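PDB 2NR4: conserved protein from Methanosarcina mazei, which is a flavoprotein of unknown function that binds flavin mononucleotide and has a domain of the FMN-binding split-barrel type. Local coordinates for residues A[33-39]-A[73-79]. Residues are numbered along the deposited sequence; the frame is centred on the assembly and turned at random.
Sequences IIASTGF and EKCLASN
S36 and A77 face each other as a hydrogen-bonded antiparallel pair where strand 33-37 meets strand 75-79, the seam that closes the six-stranded antiparallel barrel of this FMN-binding domain. Their two backbone bonds define the pair: S36 N to A77 O at 2.9 Å and A77 N to S36 O at 3.0 Å. The tightly packed part rests on this pair and on the N79 side chain; between the backbones of I34 and N79, I34 N bonds to N79 O at 2.9 Å, but the return bond is weak. The N79 side chain folds back over the strand pair, its CG turned beside the backbone N (chi1 -61°), and ND2 bonds to I34 O at 2.9 Å and to S36 OG at 3.0 Å. Both acceptors lie within a few degrees of the amide plane and stand 123° apart about ND2, evidence that each takes a different N-H. The other end of that amide is held too, OD1 accepting from L113 N, while S36 OG also pairs with P111 O; strand 110-113 thus covers this face. On the reverse face A35 CB meets L76 CG at 4.1 Å, and T37 CG2 lies against L76 CB. T37 OG1 bonds to N69, and the T37 side chain is about 6 Å from the bound FMN at nearest approach, placing the seam beside the cofactor pocket.

Beyond T37 the direct strand pairing gives way to a looser, partly exposed end. One water fills in there, accepting from G38 N and donating to C75 O and E73 OE1. F39 packs obliquely by CE2 against C75 CB, and its ring is steeply inclined to the E73 carboxylate. OE1 of E73 accepts the hydrogen bond from F39 N on its syn side, the donor somewhat out of the carboxylate plane, at 2.8 Å and with an N-H...O angle of 178°.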
# COMPACT_ATOMS: atom_id res chain seq x y z
N ILE A 33 -5.90 6.35 -6.61
CA ILE A 33 -7.03 6.83 -5.83
C ILE A 33 -8.34 6.46 -6.53
O ILE A 33 -8.33 5.92 -7.62
CB ILE A 33 -6.92 8.35 -5.58
CG1 ILE A 33 -6.64 9.14 -6.88
CG2 ILE A 33 -5.79 8.61 -4.50
CD1 ILE A 33 -7.83 9.36 -7.78
N ILE A 34 -9.46 6.76 -5.91
CA ILE A 34 -10.71 6.64 -6.67
C ILE A 34 -11.16 8.05 -7.01
O ILE A 34 -11.32 8.89 -6.14
CB ILE A 34 -11.75 5.90 -5.83
CG1 ILE A 34 -11.26 4.44 -5.65
CG2 ILE A 34 -13.15 6.01 -6.51
CD1 ILE A 34 -11.98 3.72 -4.59
N ALA A 35 -11.37 8.31 -8.28
CA ALA A 35 -11.73 9.66 -8.71
C ALA A 35 -13.24 9.77 -8.72
O ALA A 35 -13.89 8.91 -9.32
CB ALA A 35 -11.22 9.87 -10.09
N SER A 36 -13.79 10.82 -8.09
CA SER A 36 -15.26 11.06 -8.19
C SER A 36 -15.48 12.20 -9.19
O SER A 36 -14.75 13.19 -9.20
CB SER A 36 -15.89 11.42 -6.84
OG SER A 36 -15.15 12.41 -6.13
N THR A 37 -16.51 12.07 -10.02
CA THR A 37 -16.79 13.10 -11.03
C THR A 37 -18.33 13.16 -11.15
O THR A 37 -19.01 12.29 -10.63
CB THR A 37 -16.25 12.72 -12.42
OG1 THR A 37 -16.65 11.38 -12.81
CG2 THR A 37 -14.69 12.90 -12.56
N GLY A 38 -18.85 14.15 -11.87
CA GLY A 38 -20.27 14.13 -12.23
C GLY A 38 -21.13 14.96 -11.32
O GLY A 38 -21.72 14.44 -10.39
N PHE A 39 -21.17 16.25 -11.60
CA PHE A 39 -22.06 17.20 -10.96
C PHE A 39 -23.48 16.64 -10.92
O PHE A 39 -24.08 16.57 -9.83
CB PHE A 39 -22.03 18.53 -11.75
CG PHE A 39 -20.96 19.50 -11.31
CD1 PHE A 39 -21.09 20.20 -10.11
CD2 PHE A 39 -19.86 19.77 -12.14
CE1 PHE A 39 -20.10 21.14 -9.72
CE2 PHE A 39 -18.87 20.70 -11.75
CZ PHE A 39 -19.00 21.38 -10.54
N GLU A 73 -17.37 18.92 -17.59
CA GLU A 73 -17.41 19.68 -16.35
C GLU A 73 -16.08 20.24 -15.91
O GLU A 73 -16.05 21.17 -15.10
CB GLU A 73 -18.02 18.82 -15.24
CG GLU A 73 -19.48 18.47 -15.56
CD GLU A 73 -20.10 17.53 -14.56
OE1 GLU A 73 -19.44 17.17 -13.55
OE2 GLU A 73 -21.27 17.14 -14.79
N LYS A 74 -14.99 19.66 -16.41
CA LYS A 74 -13.60 20.05 -16.04
C LYS A 74 -13.33 20.11 -14.53
O LYS A 74 -12.64 21.03 -14.00
CB LYS A 74 -13.15 21.34 -16.75
CG LYS A 74 -13.14 21.21 -18.28
CD LYS A 74 -14.50 21.66 -18.81
CE LYS A 74 -14.46 22.02 -20.28
NZ LYS A 74 -15.87 22.25 -20.74
N CYS A 75 -13.84 19.11 -13.85
CA CYS A 75 -13.67 18.98 -12.41
C CYS A 75 -13.66 17.50 -12.04
O CYS A 75 -14.39 16.68 -12.65
CB CYS A 75 -14.80 19.68 -11.65
SG CYS A 75 -14.67 19.80 -9.84
N LEU A 76 -12.81 17.18 -11.07
CA LEU A 76 -12.63 15.77 -10.61
C LEU A 76 -12.08 15.82 -9.21
O LEU A 76 -11.28 16.72 -8.90
CB LEU A 76 -11.70 15.05 -11.59
CG LEU A 76 -10.98 13.73 -11.31
CD1 LEU A 76 -10.47 13.20 -12.64
CD2 LEU A 76 -9.81 13.88 -10.28
N ALA A 77 -12.47 14.89 -8.34
CA ALA A 77 -11.93 14.87 -6.99
C ALA A 77 -11.17 13.55 -6.76
O ALA A 77 -11.63 12.49 -7.19
CB ALA A 77 -13.04 14.97 -5.97
N SER A 78 -9.99 13.63 -6.15
CA SER A 78 -9.36 12.43 -5.64
C SER A 78 -10.04 11.97 -4.36
O SER A 78 -10.44 12.80 -3.52
CB SER A 78 -7.87 12.73 -5.34
OG SER A 78 -7.74 13.81 -4.41
N ASN A 79 -10.12 10.67 -4.16
CA ASN A 79 -10.55 10.04 -2.90
C ASN A 79 -9.57 8.93 -2.51
O ASN A 79 -9.46 7.92 -3.23
CB ASN A 79 -11.92 9.39 -3.05
CG ASN A 79 -12.99 10.43 -3.43
OD1 ASN A 79 -13.61 11.03 -2.55
ND2 ASN A 79 -13.15 10.69 -4.73
O HOH W 1 -16.94 15.98 -13.17